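PDB 1ZSW: glyoxalase family protein from Bacillus cereus, which binds a zinc ion and belongs to the glyoxalase/dioxygenase (vicinal oxygen chelate) superfamily, although its reaction is not established. Local coordinates for residues A[120-124]-A[125-129]. Sequence-based numbering, arbitrary orientation.
Sequences ERFEK and FDVKH
The imidazole of His129 lies against Phe122, whose CB sits over one face of it, offset toward the rim, 3.6 Å from ND1. A chi1 of 65° sets CG between the backbone nitrogen and the carbonyl carbon and turns the imidazole back over the helix end, where it is fixed by a nearly straight, in-plane bond from ND1 to the carbonyl of Val127, 2.7 Å from ND1 to O. In the modelled one of two Glu123 conformers, OE2 and His129 NE2 share a water.

Between these residues helix 112-124 ends in a Schellman motif, with Asp126 as the positive-phi C-prime residue; it turns the chain toward the short strand 128-129, which pairs with strand 138-144 through Lys128 and Glu144. Val127 N donates to Phe122 O at 2.9 Å, and Asp126 N donates to Glu123 O at 3.1 Å from well above the carbonyl plane. The same Glu123 O accepts a hydrogen bond from a second water, which also donates to Asp126 OD1. Sealing the turn on its apolar side, Val127 CG1 rides over a face of the Phe122 ring, 4.2 Å from its centroid. Both residues are buried and continue into the domain, Phe122 meeting Phe143 and Trp118, Val127 touching Phe47 and Val51.

On the flank, Phe125 CE1 lies 3.7 Å from Arg121 CZ, over the centre of the guanidinium, the two planes being 52° apart. Arg121 runs extended to NE and donates to the carbonyls of Val51 and Asn50, bonds that tie the last turn of helix 112-124 to the end of helix 41-51.

Since ND1 donates to a carbonyl, it carries the hydrogen; in this conformer the water-bridged Glu123 carboxylate could favour a protonated imidazole, though the charge is not seen.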
# COMPACT_ATOMS: atom_id res chain seq x y z
N GLU A 120 13.10 -12.41 16.39
CA GLU A 120 13.33 -12.11 17.82
C GLU A 120 12.51 -10.92 18.30
O GLU A 120 11.92 -10.97 19.39
CB GLU A 120 14.82 -11.94 18.14
CG GLU A 120 15.12 -11.33 19.53
CD GLU A 120 14.57 -12.14 20.71
OE1 GLU A 120 14.59 -13.39 20.66
OE2 GLU A 120 14.13 -11.50 21.70
N ARG A 121 12.43 -9.87 17.49
CA ARG A 121 11.66 -8.70 17.86
C ARG A 121 10.16 -9.00 18.05
O ARG A 121 9.53 -8.50 18.96
CB ARG A 121 11.85 -7.59 16.80
CG ARG A 121 11.27 -6.24 17.24
CD ARG A 121 11.84 -5.10 16.38
NE ARG A 121 11.29 -3.82 16.83
CZ ARG A 121 11.81 -3.08 17.81
NH1 ARG A 121 11.24 -1.94 18.15
NH2 ARG A 121 12.89 -3.52 18.47
N PHE A 122 9.61 -9.83 17.17
CA PHE A 122 8.23 -10.25 17.27
C PHE A 122 7.99 -11.07 18.54
O PHE A 122 6.94 -10.94 19.17
CB PHE A 122 7.83 -11.05 16.02
CG PHE A 122 7.66 -10.20 14.76
CD1 PHE A 122 7.69 -10.79 13.50
CD2 PHE A 122 7.46 -8.82 14.84
CE1 PHE A 122 7.53 -10.04 12.31
CE2 PHE A 122 7.30 -8.05 13.66
CZ PHE A 122 7.33 -8.66 12.41
N GLU A 123 8.96 -11.91 18.90
CA GLU A 123 8.88 -12.68 20.14
C GLU A 123 8.81 -11.70 21.31
O GLU A 123 7.89 -11.76 22.14
CB GLU A 123 10.10 -13.60 20.30
CG GLU A 123 10.16 -14.78 19.31
CD GLU A 123 11.52 -15.46 19.29
OE1 GLU A 123 12.35 -15.16 20.17
OE2 GLU A 123 11.76 -16.28 18.38
N LYS A 124 9.75 -10.76 21.33
CA LYS A 124 9.84 -9.76 22.38
C LYS A 124 8.54 -8.95 22.55
O LYS A 124 8.10 -8.68 23.67
CB LYS A 124 11.02 -8.82 22.10
CG LYS A 124 11.09 -7.59 23.02
CD LYS A 124 11.28 -7.97 24.49
CE LYS A 124 12.68 -8.51 24.76
NZ LYS A 124 13.72 -7.62 24.16
N PHE A 125 7.92 -8.58 21.44
CA PHE A 125 6.73 -7.76 21.50
C PHE A 125 5.41 -8.51 21.42
O PHE A 125 4.34 -7.89 21.32
CB PHE A 125 6.80 -6.68 20.41
CG PHE A 125 7.70 -5.54 20.75
CD1 PHE A 125 9.02 -5.54 20.33
CD2 PHE A 125 7.23 -4.46 21.49
CE1 PHE A 125 9.86 -4.49 20.65
CE2 PHE A 125 8.06 -3.39 21.81
CZ PHE A 125 9.37 -3.40 21.38
N ASP A 126 5.48 -9.85 21.50
CA ASP A 126 4.30 -10.70 21.46
C ASP A 126 3.44 -10.50 20.20
O ASP A 126 2.21 -10.54 20.25
CB ASP A 126 3.45 -10.55 22.73
CG ASP A 126 4.14 -11.13 23.95
OD1 ASP A 126 4.79 -12.19 23.84
OD2 ASP A 126 4.01 -10.51 25.03
N VAL A 127 4.13 -10.30 19.09
CA VAL A 127 3.49 -10.21 17.80
C VAL A 127 3.26 -11.61 17.26
O VAL A 127 4.19 -12.42 17.23
CB VAL A 127 4.39 -9.45 16.79
CG1 VAL A 127 3.69 -9.37 15.42
CG2 VAL A 127 4.73 -8.05 17.34
N LYS A 128 2.05 -11.86 16.80
CA LYS A 128 1.74 -13.10 16.08
C LYS A 128 2.60 -13.24 14.83
O LYS A 128 2.66 -12.34 14.00
CB LYS A 128 0.24 -13.16 15.75
CG LYS A 128 -0.17 -14.38 14.94
CD LYS A 128 -1.69 -14.53 14.95
CE LYS A 128 -2.17 -15.56 13.93
NZ LYS A 128 -1.90 -16.95 14.35
N HIS A 129 3.31 -14.37 14.70
CA HIS A 129 4.22 -14.54 13.56
C HIS A 129 4.46 -16.00 13.28
O HIS A 129 4.27 -16.85 14.17
CB HIS A 129 5.56 -13.85 13.79
CG HIS A 129 6.35 -14.43 14.92
ND1 HIS A 129 6.02 -14.21 16.24
CD2 HIS A 129 7.43 -15.24 14.94
CE1 HIS A 129 6.87 -14.85 17.02
NE2 HIS A 129 7.74 -15.48 16.26
O HOH W 1 9.09 -17.42 17.50
O HOH W 2 6.08 -13.98 22.20